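Local coordinates for protein erythromycin C-12 hydroxylase (Saccharopolyspora erythraea, PDB 2XFH) that catalyses the heme-dependent hydroxylation of erythromycin D at C-12 of its macrolactone ring to give erythromycin C, as a cytochrome P450 monooxygenase, at residues L139-P144 with A241-T246; G167-I172 with E184-V189; Y284-P289 with I392-R397. The protein carries 1 engineered substitution. All coordinates share one frame; numbering follows the deposited sequence. Where two conformers were deposited one is given.

Contact 1: residues L139-P144 with A241-T246; sequences LAFPLP and AGHITT. With HEM (protoporphyrin IX containing Fe), chain B; CL6 (1-[(2-chlorophenyl)(diphenyl)methyl]-1H-imidazole), chain C.
The aromatic interaction is the T-shaped pair of Phe-141 and His-243, in which the imidazole presents its edge to the phenyl face. The ring planes meet at 73°, and His-243 NE2 sits 2.9 Å above the plane of the Phe-141 ring, over its centre, a tight approach. A first torsion of -170° sets the imidazole anti to the backbone N of His-243 and carries it out to the phenyl. The other ring nitrogen, ND1, is hydrogen-bonded to Ser-166 OG, which helps to hold the ring's rotation.

Van der Waals packing on the helix backbone, its carbonyl oxygens included, comes mainly from Pro-144, whose CB rests 3.4 Å from Gly-242 O and whose CG lies 3.7 Å from His-243 CA. Ala-140 CB adds an approach of 3.8 Å to Thr-246 O.

The sequence AGHITT and its place above the heme identify 241-246 as the P450 I-helix signature. Among its polar contacts, Ala-241 O accepts hydrogen bonds from Thr-245 N and Thr-245 OG1, which reach it from opposite faces of its carbonyl plane, the hydroxyl at 2.7 Å. Thr-246 OG1 has a hydrogen-bond partner in Glu-362.

Heme and inhibitor contacts lie on the far side: Ala-241 CB is 3.4 Å from CL6 CAQ, and Thr-245 CB 3.3 Å from HEM CAB.

Contact 2: residues G167-I172 with E184-V189; sequences GALVDI and ERIADV
The flat group met across this contact is the peptide joining Arg-185 to Ile-186: Ile-172 CD1 lies over one of its faces, 3.7 Å from Arg-185 O and 3.9 Å from Ile-186 N. The other planar group nearby, the guanidinium of Arg-185, in the conformer given leads away from the interface and forms a salt bridge with Asp-179, so that only the base of that side chain, its CB, borders Ile-172 CD1.

Most of the remaining contact is between aliphatic branches. Ile-172 and Ile-186 cross at a slant, with Ile-172 CG2 set 4.0 Å from Ile-186 CG1. Leu-169 crosses Ile-186 at about a right angle, its CD2 lying 3.9 Å from both Ile-186 CG2 and Ile-186 O. Past Val-189 it runs in the opposite direction, and Leu-169 CG comes within 3.7 Å of Val-189 CG1. With a first torsion of 180°, Val-189 places CG1 anti to its backbone N, against Leu-169, and leaves CG2 beside that N, 4.0 Å from Ala-168 CB. No hydrogen bond crosses, and the partly exposed Ala-168 lies near the border of the interface.

The segment axes approach to 9.8 Å at 170°, an almost antiparallel pair. Helices 159-172 and 182-206 correspond to the F and G helices of the P450 fold, whose antiparallel packing forms the lid over the substrate pocket; the side chain of Leu-169 lies about 4 Å from a bound inhibitor molecule.

Contact 3: residues Y284-P289 with I392-R397; sequences YRPPFP and IVLGTR. With CL6 (1-[(2-chlorophenyl)(diphenyl)methyl]-1H-imidazole), chain C; HEM (protoporphyrin IX containing Fe), chain B.
Two irregular loops of the P450 substrate pocket meet here: 284-289, which leads from the end of the K helix into strand 290-295, and the loop 392-397, near the C-terminal end of the fold. The polar link between them is the backbone hydrogen bond from Leu-394 N to Pro-287 O, 2.8 Å long with an N-H...O angle of 166°. The same oxygen also receives a CA-H...O contact from Val-393 CA at 3.3 Å.

Leu-394 is the main apolar element. With CG anti to its backbone N (chi1 -180°), the side chain lies along the first loop: CD2 is 3.8 Å from Arg-285 CA, and CB lies 3.6 Å from Pro-289 CG, the proline crossing it at a slant. The buried guanidinium of Arg-285 is paired elsewhere, with Glu-27 and Glu-259.

Phe-288 borders the heme and the inhibitor. CL6 CAK, from one of the inhibitor's phenyl rings, stands 3.6 Å above the centre of its ring, while HEM C1B lies at the edge in the ring plane. Val-393 CG2 adds an approach of 3.9 Å to Phe-288 CE2. Pro-287 CD meanwhile touches the heme methyl CMB at 3.7 Å. Loops in these positions generally constitute substrate recognition sites 5 and 6 of cytochromes P450, and here they bound the inhibitor pocket beside the heme.

How the contacts relate
Contacts 1 and 3 are buried in the heme core, and both touch the heme and the same inhibitor; contact 2 is only partly buried, and its centre is about 17 Å from the centre of the chain, against about 10 and 8 Å for contacts 1 and 3. Their chemistry follows suit: an aromatic pair and helix-to-proline packing in contact 1, mainly aliphatic helix packing without a hydrogen bond across it in contact 2, a backbone hydrogen bond between irregular loops in contact 3. Val-170 of contact 2 packs on Phe-141 and Ile-244 of contact 1, while Thr-245 CG2 meets Phe-288 CE1 at 3.7 Å. Asp-171 OD1 and Arg-397 NE form a 2.8 Å salt bridge, tying contact 2 to contact 3.

Contact 1: residues L139-P144 with A241-T246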
loop_
_atom_site.group_PDB
_atom_site.type_symbol
_atom_site.label_atom_id
_atom_site.label_comp_id
_atom_site.label_asym_id
_atom_site.label_seq_id
_atom_site.Cartn_x
_atom_site.Cartn_y
_atom_site.Cartn_z
ATOM N N LEU A 139 10.901 9.428 -9.272
ATOM C CA LEU A 139 10.005 8.423 -9.895
ATOM C C LEU A 139 8.833 7.984 -9.052
ATOM O O LEU A 139 7.655 8.136 -9.467
ATOM C CB LEU A 139 10.797 7.208 -10.423
ATOM C CG LEU A 139 9.947 6.121 -11.114
ATOM C CD1 LEU A 139 9.312 6.710 -12.378
ATOM C CD2 LEU A 139 10.799 4.877 -11.462
ATOM N N ALA A 140 9.134 7.469 -7.856
ATOM C CA ALA A 140 8.136 6.796 -7.044
ATOM C C ALA A 140 7.033 7.738 -6.573
ATOM O O ALA A 140 5.938 7.293 -6.371
ATOM C CB ALA A 140 8.784 6.073 -5.868
ATOM N N PHE A 141 7.347 9.035 -6.426
ATOM C CA PHE A 141 6.363 10.044 -6.055
ATOM C C PHE A 141 5.542 10.543 -7.280
ATOM O O PHE A 141 4.313 10.472 -7.240
ATOM C CB PHE A 141 7.058 11.224 -5.328
ATOM C CG PHE A 141 6.540 11.491 -3.939
ATOM C CD1 PHE A 141 6.534 10.475 -2.966
ATOM C CD2 PHE A 141 6.109 12.770 -3.583
ATOM C CE1 PHE A 141 6.083 10.716 -1.682
ATOM C CE2 PHE A 141 5.620 13.030 -2.289
ATOM C CZ PHE A 141 5.609 12.003 -1.338
ATOM N N PRO A 142 6.197 11.059 -8.357
ATOM C CA PRO A 142 5.438 11.560 -9.528
ATOM C C PRO A 142 4.696 10.476 -10.345
ATOM O O PRO A 142 3.577 10.714 -10.801
ATOM C CB PRO A 142 6.521 12.210 -10.396
ATOM C CG PRO A 142 7.680 12.419 -9.476
ATOM C CD PRO A 142 7.642 11.284 -8.548
ATOM N N LEU A 143 5.288 9.298 -10.538
ATOM C CA LEU A 143 4.596 8.288 -11.373
ATOM C C LEU A 143 3.161 7.989 -10.940
ATOM O O LEU A 143 2.241 8.124 -11.766
ATOM C CB LEU A 143 5.410 7.006 -11.527
ATOM C CG LEU A 143 4.779 5.782 -12.191
ATOM C CD1 LEU A 143 4.495 6.056 -13.641
ATOM C CD2 LEU A 143 5.736 4.591 -12.005
ATOM N N PRO A 144 2.949 7.571 -9.660
ATOM C CA PRO A 144 1.588 7.133 -9.317
ATOM C C PRO A 144 0.581 8.264 -9.346
ATOM O O PRO A 144 -0.569 8.013 -9.623
ATOM C CB PRO A 144 1.727 6.624 -7.882
ATOM C CG PRO A 144 2.897 7.354 -7.327
ATOM C CD PRO A 144 3.854 7.420 -8.505
ATOM N N ALA A 241 -3.555 5.576 -2.023
ATOM C CA ALA A 241 -3.063 4.195 -2.106
ATOM C C ALA A 241 -1.911 4.033 -3.078
ATOM O O ALA A 241 -0.872 3.456 -2.724
ATOM C CB ALA A 241 -4.192 3.240 -2.492
ATOM N N GLY A 242 -2.105 4.507 -4.308
ATOM C CA GLY A 242 -1.068 4.406 -5.371
ATOM C C GLY A 242 0.174 5.212 -4.988
ATOM O O GLY A 242 1.319 4.756 -5.130
ATOM N N HIS A 243 -0.055 6.395 -4.434
ATOM C CA HIS A 243 1.056 7.286 -4.099
ATOM C C HIS A 243 1.957 6.700 -2.997
ATOM O O HIS A 243 3.169 6.510 -3.217
ATOM C CB HIS A 243 0.513 8.654 -3.698
ATOM C CG HIS A 243 1.568 9.702 -3.556
ATOM N ND1 HIS A 243 1.268 11.019 -3.295
ATOM C CD2 HIS A 243 2.917 9.637 -3.671
ATOM C CE1 HIS A 243 2.386 11.719 -3.235
ATOM N NE2 HIS A 243 3.403 10.902 -3.455
ATOM N N ILE A 244 1.382 6.445 -1.831
ATOM C CA ILE A 244 2.134 5.904 -0.698
ATOM C C ILE A 244 2.732 4.542 -1.013
ATOM O O ILE A 244 3.880 4.272 -0.659
ATOM C CB ILE A 244 1.289 5.833 0.632
ATOM C CG1 ILE A 244 2.174 5.563 1.862
ATOM C CG2 ILE A 244 0.218 4.695 0.620
ATOM C CD1 ILE A 244 3.436 6.331 1.919
ATOM N N THR A 245 1.954 3.678 -1.657
ATOM C CA THR A 245 2.463 2.322 -1.872
ATOM C C THR A 245 3.535 2.233 -2.944
ATOM O O THR A 245 4.470 1.431 -2.806
ATOM C CB THR A 245 1.361 1.257 -2.078
ATOM O OG1 THR A 245 0.769 1.401 -3.372
ATOM C CG2 THR A 245 0.295 1.332 -0.963
ATOM N N THR A 246 3.459 3.045 -3.998
ATOM C CA THR A 246 4.552 2.994 -4.981
ATOM C C THR A 246 5.820 3.572 -4.354
ATOM O O THR A 246 6.894 3.026 -4.528
ATOM C CB THR A 246 4.213 3.662 -6.324
ATOM O OG1 THR A 246 3.082 2.998 -6.881
ATOM C CG2 THR A 246 5.360 3.524 -7.315
HETATM C CHA HEM B . -6.975 -2.984 0.697
HETATM C CHB HEM B . -2.169 -3.359 0.730
HETATM C CHC HEM B . -1.786 -0.996 -3.439
HETATM C CHD HEM B . -6.491 0.078 -3.027
HETATM C C1A HEM B . -5.702 -3.350 1.025
HETATM C C2A HEM B . -5.319 -4.207 2.109
HETATM C C3A HEM B . -3.992 -4.290 2.134
HETATM C C4A HEM B . -3.499 -3.493 1.046
HETATM C CMA HEM B . -3.123 -5.145 3.117
HETATM C CAA HEM B . -6.298 -4.924 3.045
HETATM C CBA HEM B . -6.783 -4.033 4.171
HETATM C CGA HEM B . -7.697 -4.800 5.098
HETATM O O1A HEM B . -7.841 -6.043 4.990
HETATM O O2A HEM B . -8.251 -4.185 6.038
HETATM C C1B HEM B . -1.639 -2.807 -0.398
HETATM C C2B HEM B . -0.247 -2.850 -0.825
HETATM C C3B HEM B . -0.167 -2.177 -1.998
HETATM C C4B HEM B . -1.489 -1.720 -2.324
HETATM C CMB HEM B . 0.931 -3.518 -0.078
HETATM C CAB HEM B . 1.028 -1.878 -2.938
HETATM C CBB HEM B . 2.213 -2.522 -2.961
HETATM C C1C HEM B . -3.029 -0.469 -3.706
HETATM C C2C HEM B . -3.395 0.320 -4.860
HETATM C C3C HEM B . -4.702 0.595 -4.738
HETATM C C4C HEM B . -5.193 0.016 -3.510
HETATM C CMC HEM B . -2.460 0.710 -6.018
HETATM C CAC HEM B . -5.496 1.401 -5.745
HETATM C CBC HEM B . -6.813 1.141 -5.862
HETATM C C1D HEM B . -7.093 -0.636 -2.029
HETATM C C2D HEM B . -8.493 -0.604 -1.673
HETATM C C3D HEM B . -8.616 -1.532 -0.480
HETATM C C4D HEM B . -7.292 -2.061 -0.260
HETATM C CMD HEM B . -9.645 0.211 -2.311
HETATM C CAD HEM B . -9.864 -1.927 0.290
HETATM C CBD HEM B . -10.324 -3.281 -0.310
HETATM C CGD HEM B . -11.534 -3.766 0.457
HETATM O O1D HEM B . -11.761 -3.304 1.621
HETATM O O2D HEM B . -12.293 -4.619 -0.089
HETATM N NA HEM B . -4.565 -2.920 0.382
HETATM N NB HEM B . -2.368 -2.122 -1.318
HETATM N NC HEM B . -4.137 -0.651 -2.916
HETATM N ND HEM B . -6.437 -1.511 -1.179
HETATM FE FE HEM B . -4.379 -1.849 -1.274
HETATM CL CLAY CL6 C . -4.835 4.448 1.004
HETATM C CAX CL6 C . -3.953 4.160 2.531
HETATM C CAV CL6 C . -3.135 5.204 2.971
HETATM C CAT CL6 C . -2.407 5.073 4.153
HETATM C CAS CL6 C . -2.475 3.888 4.883
HETATM C CAU CL6 C . -3.302 2.843 4.441
HETATM C CAW CL6 C . -4.053 2.960 3.261
HETATM C CAR CL6 C . -4.914 1.788 2.806
HETATM C CAC CL6 C . -6.302 2.311 2.504
HETATM C CAE CL6 C . -6.996 1.909 1.377
HETATM C CAF CL6 C . -8.267 2.404 1.070
HETATM C CAD CL6 C . -8.865 3.299 1.947
HETATM C CAB CL6 C . -8.182 3.714 3.085
HETATM C CAA CL6 C . -6.916 3.226 3.379
HETATM N NAO CL6 C . -4.324 1.184 1.552
HETATM C CAM CL6 C . -4.729 0.023 1.077
HETATM N NAN CL6 C . -4.027 -0.164 -0.066
HETATM C CAQ CL6 C . -3.196 0.883 -0.265
HETATM C CAP CL6 C . -3.411 1.781 0.783
HETATM C CAL CL6 C . -4.943 0.713 3.892
HETATM C CAK CL6 C . -3.817 -0.113 4.085
HETATM C CAI CL6 C . -3.833 -1.098 5.075
HETATM C CAG CL6 C . -4.958 -1.259 5.892
HETATM C CAH CL6 C . -6.087 -0.443 5.716
HETATM C CAJ CL6 C . -6.067 0.534 4.720
#

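Contact 2: residues G167-I172 with E184-V189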
loop_
_atom_site.group_PDB
_atom_site.type_symbol
_atom_site.label_atom_id
_atom_site.label_comp_id
_atom_site.label_asym_id
_atom_site.label_seq_id
_atom_site.Cartn_x
_atom_site.Cartn_y
_atom_site.Cartn_z
ATOM N N GLY A 167 1.048 14.293 -1.552
ATOM C CA GLY A 167 2.329 14.443 -0.851
ATOM C C GLY A 167 2.182 14.911 0.587
ATOM O O GLY A 167 2.849 14.379 1.484
ATOM N N ALA A 168 1.327 15.907 0.830
ATOM C CA ALA A 168 1.193 16.450 2.195
ATOM C C ALA A 168 0.645 15.407 3.129
ATOM O O ALA A 168 1.090 15.319 4.263
ATOM C CB ALA A 168 0.328 17.670 2.240
ATOM N N LEU A 169 -0.313 14.613 2.645
ATOM C CA LEU A 169 -0.812 13.476 3.390
ATOM C C LEU A 169 0.245 12.388 3.600
ATOM O O LEU A 169 0.322 11.825 4.684
ATOM C CB LEU A 169 -2.117 12.939 2.777
ATOM C CG LEU A 169 -3.349 13.858 2.965
ATOM C CD1 LEU A 169 -4.497 13.474 1.998
ATOM C CD2 LEU A 169 -3.855 13.875 4.406
ATOM N N VAL A 170 1.072 12.104 2.594
ATOM C CA VAL A 170 2.181 11.150 2.771
ATOM C C VAL A 170 3.143 11.669 3.850
ATOM O O VAL A 170 3.511 10.938 4.773
ATOM C CB VAL A 170 2.928 10.841 1.439
ATOM C CG1 VAL A 170 4.287 10.226 1.709
ATOM C CG2 VAL A 170 2.084 9.904 0.548
ATOM N N ASP A 171 3.511 12.944 3.764
ATOM C CA ASP A 171 4.398 13.545 4.779
ATOM C C ASP A 171 3.917 13.389 6.229
ATOM O O ASP A 171 4.729 13.113 7.125
ATOM C CB ASP A 171 4.699 15.009 4.446
ATOM C CG ASP A 171 5.523 15.150 3.176
ATOM O OD1 ASP A 171 6.227 14.189 2.810
ATOM O OD2 ASP A 171 5.440 16.203 2.525
ATOM N N ILE A 172 2.608 13.538 6.440
ATOM C CA ILE A 172 1.966 13.367 7.764
ATOM C C ILE A 172 2.234 11.980 8.381
ATOM O O ILE A 172 2.326 11.844 9.607
ATOM C CB ILE A 172 0.436 13.630 7.684
ATOM C CG1 ILE A 172 0.145 15.100 7.395
ATOM C CG2 ILE A 172 -0.279 13.258 8.970
ATOM C CD1 ILE A 172 -1.337 15.379 7.095
ATOM N N GLU A 184 -6.608 16.573 12.828
ATOM C CA GLU A 184 -6.833 17.931 12.327
ATOM C C GLU A 184 -5.946 18.251 11.131
ATOM O O GLU A 184 -6.389 18.855 10.165
ATOM C CB GLU A 184 -6.562 18.968 13.420
ATOM C CG GLU A 184 -6.912 18.516 14.822
ATOM C CD GLU A 184 -7.369 19.666 15.692
ATOM O OE1 GLU A 184 -6.631 20.661 15.784
ATOM O OE2 GLU A 184 -8.468 19.572 16.278
ATOM N N ARG A 185 -4.672 17.853 11.204
ATOM C CA ARG A 185 -3.740 18.050 10.094
ATOM C C ARG A 185 -4.181 17.284 8.837
ATOM O O ARG A 185 -4.102 17.794 7.725
ATOM C CB ARG A 185 -2.339 17.595 10.492
ATOM C CG ARG A 185 -1.664 18.495 11.511
ATOM C CD ARG A 185 -0.393 17.843 12.009
ATOM N NE ARG A 185 0.373 18.743 12.862
ATOM C CZ ARG A 185 0.997 18.364 13.976
ATOM N NH1 ARG A 185 0.925 17.099 14.389
ATOM N NH2 ARG A 185 1.673 19.258 14.687
ATOM N N ILE A 186 -4.623 16.046 9.031
ATOM C CA ILE A 186 -5.186 15.261 7.932
ATOM C C ILE A 186 -6.400 15.986 7.314
ATOM O O ILE A 186 -6.481 16.154 6.103
ATOM C CB ILE A 186 -5.559 13.834 8.387
ATOM C CG1 ILE A 186 -4.281 13.080 8.765
ATOM C CG2 ILE A 186 -6.319 13.113 7.276
ATOM C CD1 ILE A 186 -4.478 11.868 9.601
ATOM N N ALA A 187 -7.304 16.459 8.159
ATOM C CA ALA A 187 -8.486 17.176 7.697
ATOM C C ALA A 187 -8.163 18.408 6.852
ATOM O O ALA A 187 -8.860 18.680 5.872
ATOM C CB ALA A 187 -9.417 17.526 8.881
ATOM N N ASP A 188 -7.099 19.138 7.181
ATOM C CA ASP A 188 -6.813 20.376 6.455
ATOM C C ASP A 188 -6.314 20.180 5.033
ATOM O O ASP A 188 -6.261 21.129 4.255
ATOM C CB ASP A 188 -5.868 21.281 7.235
ATOM C CG ASP A 188 -6.446 21.714 8.561
ATOM O OD1 ASP A 188 -7.636 21.403 8.846
ATOM O OD2 ASP A 188 -5.683 22.339 9.336
ATOM N N VAL A 189 -5.947 18.945 4.714
ATOM C CA VAL A 189 -5.503 18.573 3.371
ATOM C C VAL A 189 -6.564 17.729 2.675
ATOM O O VAL A 189 -6.825 17.889 1.484
ATOM C CB VAL A 189 -4.209 17.735 3.409
ATOM C CG1 VAL A 189 -3.786 17.357 1.988
ATOM C CG2 VAL A 189 -3.082 18.478 4.138
#

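Contact 3: residues Y284-P289 with I392-R397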
loop_
_atom_site.group_PDB
_atom_site.type_symbol
_atom_site.label_atom_id
_atom_site.label_comp_id
_atom_site.label_asym_id
_atom_site.label_seq_id
_atom_site.Cartn_x
_atom_site.Cartn_y
_atom_site.Cartn_z
ATOM N N TYR A 284 8.850 -9.996 1.988
ATOM C CA TYR A 284 9.993 -9.730 2.841
ATOM C C TYR A 284 9.879 -8.387 3.567
ATOM O O TYR A 284 10.270 -8.265 4.741
ATOM C CB TYR A 284 11.199 -9.751 1.934
ATOM C CG TYR A 284 12.522 -9.788 2.637
ATOM C CD1 TYR A 284 12.971 -10.948 3.232
ATOM C CD2 TYR A 284 13.349 -8.668 2.640
ATOM C CE1 TYR A 284 14.216 -11.004 3.863
ATOM C CE2 TYR A 284 14.600 -8.711 3.253
ATOM C CZ TYR A 284 15.010 -9.868 3.877
ATOM O OH TYR A 284 16.243 -9.890 4.492
ATOM N N ARG A 285 9.351 -7.387 2.853
ATOM C CA ARG A 285 9.210 -5.999 3.354
ATOM C C ARG A 285 7.841 -5.426 2.938
ATOM O O ARG A 285 7.765 -4.508 2.099
ATOM C CB ARG A 285 10.347 -5.093 2.871
ATOM C CG ARG A 285 11.717 -5.266 3.653
ATOM C CD ARG A 285 12.816 -4.307 3.191
ATOM N NE ARG A 285 13.990 -4.395 4.088
ATOM C CZ ARG A 285 15.239 -4.666 3.726
ATOM N NH1 ARG A 285 15.572 -4.885 2.446
ATOM N NH2 ARG A 285 16.176 -4.730 4.680
ATOM N N PRO A 286 6.773 -5.959 3.539
ATOM C CA PRO A 286 5.405 -5.519 3.203
ATOM C C PRO A 286 5.267 -4.034 3.518
ATOM O O PRO A 286 5.605 -3.631 4.630
ATOM C CB PRO A 286 4.535 -6.356 4.146
ATOM C CG PRO A 286 5.488 -6.758 5.324
ATOM C CD PRO A 286 6.763 -7.029 4.560
ATOM N N PRO A 287 4.790 -3.220 2.545
ATOM C CA PRO A 287 4.534 -1.809 2.842
ATOM C C PRO A 287 3.695 -1.570 4.113
ATOM O O PRO A 287 4.030 -0.647 4.866
ATOM C CB PRO A 287 3.828 -1.307 1.579
ATOM C CG PRO A 287 4.452 -2.161 0.473
ATOM C CD PRO A 287 4.469 -3.536 1.137
ATOM N N PHE A 288 2.666 -2.393 4.357
ATOM C CA PHE A 288 1.872 -2.359 5.595
ATOM C C PHE A 288 2.098 -3.585 6.484
ATOM O O PHE A 288 1.506 -4.658 6.254
ATOM C CB PHE A 288 0.375 -2.233 5.280
ATOM C CG PHE A 288 0.055 -1.068 4.401
ATOM C CD1 PHE A 288 -0.286 -1.258 3.075
ATOM C CD2 PHE A 288 0.153 0.216 4.895
ATOM C CE1 PHE A 288 -0.556 -0.199 2.244
ATOM C CE2 PHE A 288 -0.135 1.307 4.078
ATOM C CZ PHE A 288 -0.488 1.098 2.747
ATOM N N PRO A 289 2.933 -3.442 7.515
ATOM C CA PRO A 289 3.161 -4.564 8.433
ATOM C C PRO A 289 1.947 -5.036 9.245
ATOM O O PRO A 289 1.951 -6.171 9.727
ATOM C CB PRO A 289 4.231 -4.021 9.414
ATOM C CG PRO A 289 4.792 -2.842 8.784
ATOM C CD PRO A 289 3.699 -2.246 7.919
ATOM N N ILE A 392 2.940 3.091 10.837
ATOM C CA ILE A 392 2.022 2.614 9.784
ATOM C C ILE A 392 2.717 1.861 8.638
ATOM O O ILE A 392 2.392 0.702 8.382
ATOM C CB ILE A 392 1.072 3.732 9.227
ATOM C CG1 ILE A 392 0.417 4.552 10.365
ATOM C CG2 ILE A 392 0.007 3.142 8.279
ATOM C CD1 ILE A 392 -0.305 3.717 11.463
ATOM N N VAL A 393 3.668 2.522 7.979
ATOM C CA VAL A 393 4.313 2.029 6.764
ATOM C C VAL A 393 5.704 1.461 7.073
ATOM O O VAL A 393 6.408 1.968 7.947
ATOM C CB VAL A 393 4.408 3.205 5.732
ATOM C CG1 VAL A 393 5.669 3.144 4.915
ATOM C CG2 VAL A 393 3.137 3.271 4.846
ATOM N N LEU A 394 6.102 0.410 6.353
ATOM C CA LEU A 394 7.455 -0.109 6.486
ATOM C C LEU A 394 8.276 0.328 5.271
ATOM O O LEU A 394 8.177 -0.261 4.209
ATOM C CB LEU A 394 7.461 -1.641 6.653
ATOM C CG LEU A 394 8.847 -2.292 6.810
ATOM C CD1 LEU A 394 9.317 -2.108 8.224
ATOM C CD2 LEU A 394 8.820 -3.781 6.449
ATOM N N GLY A 395 9.067 1.393 5.430
ATOM C CA GLY A 395 9.995 1.814 4.371
ATOM C C GLY A 395 10.457 3.250 4.593
ATOM O O GLY A 395 10.375 3.768 5.718
ATOM N N THR A 396 10.912 3.894 3.521
ATOM C CA THR A 396 11.501 5.233 3.608
ATOM C C THR A 396 10.811 6.280 2.741
ATOM O O THR A 396 10.359 5.995 1.647
ATOM C CB THR A 396 13.009 5.209 3.288
ATOM O OG1 THR A 396 13.223 4.742 1.949
ATOM C CG2 THR A 396 13.734 4.284 4.260
ATOM N N ARG A 397 10.781 7.509 3.237
ATOM C CA ARG A 397 10.199 8.636 2.529
ATOM C C ARG A 397 11.046 9.047 1.328
ATOM O O ARG A 397 10.500 9.533 0.339
ATOM C CB ARG A 397 10.012 9.815 3.494
ATOM C CG ARG A 397 9.587 11.118 2.852
ATOM C CD ARG A 397 8.166 11.056 2.255
ATOM N NE ARG A 397 7.849 12.317 1.579
ATOM C CZ ARG A 397 8.294 12.699 0.379
ATOM N NH1 ARG A 397 9.090 11.929 -0.372
ATOM N NH2 ARG A 397 7.929 13.882 -0.081
HETATM CL CLAY CL6 C . -4.835 4.448 1.004
HETATM C CAX CL6 C . -3.953 4.160 2.531
HETATM C CAV CL6 C . -3.135 5.204 2.971
HETATM C CAT CL6 C . -2.407 5.073 4.153
HETATM C CAS CL6 C . -2.475 3.888 4.883
HETATM C CAU CL6 C . -3.302 2.843 4.441
HETATM C CAW CL6 C . -4.053 2.960 3.261
HETATM C CAR CL6 C . -4.914 1.788 2.806
HETATM C CAC CL6 C . -6.302 2.311 2.504
HETATM C CAE CL6 C . -6.996 1.909 1.377
HETATM C CAF CL6 C . -8.267 2.404 1.070
HETATM C CAD CL6 C . -8.865 3.299 1.947
HETATM C CAB CL6 C . -8.182 3.714 3.085
HETATM C CAA CL6 C . -6.916 3.226 3.379
HETATM N NAO CL6 C . -4.324 1.184 1.552
HETATM C CAM CL6 C . -4.729 0.023 1.077
HETATM N NAN CL6 C . -4.027 -0.164 -0.066
HETATM C CAQ CL6 C . -3.196 0.883 -0.265
HETATM C CAP CL6 C . -3.411 1.781 0.783
HETATM C CAL CL6 C . -4.943 0.713 3.892
HETATM C CAK CL6 C . -3.817 -0.113 4.085
HETATM C CAI CL6 C . -3.833 -1.098 5.075
HETATM C CAG CL6 C . -4.958 -1.259 5.892
HETATM C CAH CL6 C . -6.087 -0.443 5.716
HETATM C CAJ CL6 C . -6.067 0.534 4.720
HETATM C CHA HEM B . -6.975 -2.984 0.697
HETATM C CHB HEM B . -2.169 -3.359 0.730
HETATM C CHC HEM B . -1.786 -0.996 -3.439
HETATM C CHD HEM B . -6.491 0.078 -3.027
HETATM C C1A HEM B . -5.702 -3.350 1.025
HETATM C C2A HEM B . -5.319 -4.207 2.109
HETATM C C3A HEM B . -3.992 -4.290 2.134
HETATM C C4A HEM B . -3.499 -3.493 1.046
HETATM C CMA HEM B . -3.123 -5.145 3.117
HETATM C CAA HEM B . -6.298 -4.924 3.045
HETATM C CBA HEM B . -6.783 -4.033 4.171
HETATM C CGA HEM B . -7.697 -4.800 5.098
HETATM O O1A HEM B . -7.841 -6.043 4.990
HETATM O O2A HEM B . -8.251 -4.185 6.038
HETATM C C1B HEM B . -1.639 -2.807 -0.398
HETATM C C2B HEM B . -0.247 -2.850 -0.825
HETATM C C3B HEM B . -0.167 -2.177 -1.998
HETATM C C4B HEM B . -1.489 -1.720 -2.324
HETATM C CMB HEM B . 0.931 -3.518 -0.078
HETATM C CAB HEM B . 1.028 -1.878 -2.938
HETATM C CBB HEM B . 2.213 -2.522 -2.961
HETATM C C1C HEM B . -3.029 -0.469 -3.706
HETATM C C2C HEM B . -3.395 0.320 -4.860
HETATM C C3C HEM B . -4.702 0.595 -4.738
HETATM C C4C HEM B . -5.193 0.016 -3.510
HETATM C CMC HEM B . -2.460 0.710 -6.018
HETATM C CAC HEM B . -5.496 1.401 -5.745
HETATM C CBC HEM B . -6.813 1.141 -5.862
HETATM C C1D HEM B . -7.093 -0.636 -2.029
HETATM C C2D HEM B . -8.493 -0.604 -1.673
HETATM C C3D HEM B . -8.616 -1.532 -0.480
HETATM C C4D HEM B . -7.292 -2.061 -0.260
HETATM C CMD HEM B . -9.645 0.211 -2.311
HETATM C CAD HEM B . -9.864 -1.927 0.290
HETATM C CBD HEM B . -10.324 -3.281 -0.310
HETATM C CGD HEM B . -11.534 -3.766 0.457
HETATM O O1D HEM B . -11.761 -3.304 1.621
HETATM O O2D HEM B . -12.293 -4.619 -0.089
HETATM N NA HEM B . -4.565 -2.920 0.382
HETATM N NB HEM B . -2.368 -2.122 -1.318
HETATM N NC HEM B . -4.137 -0.651 -2.916
HETATM N ND HEM B . -6.437 -1.511 -1.179
HETATM FE FE HEM B . -4.379 -1.849 -1.274
#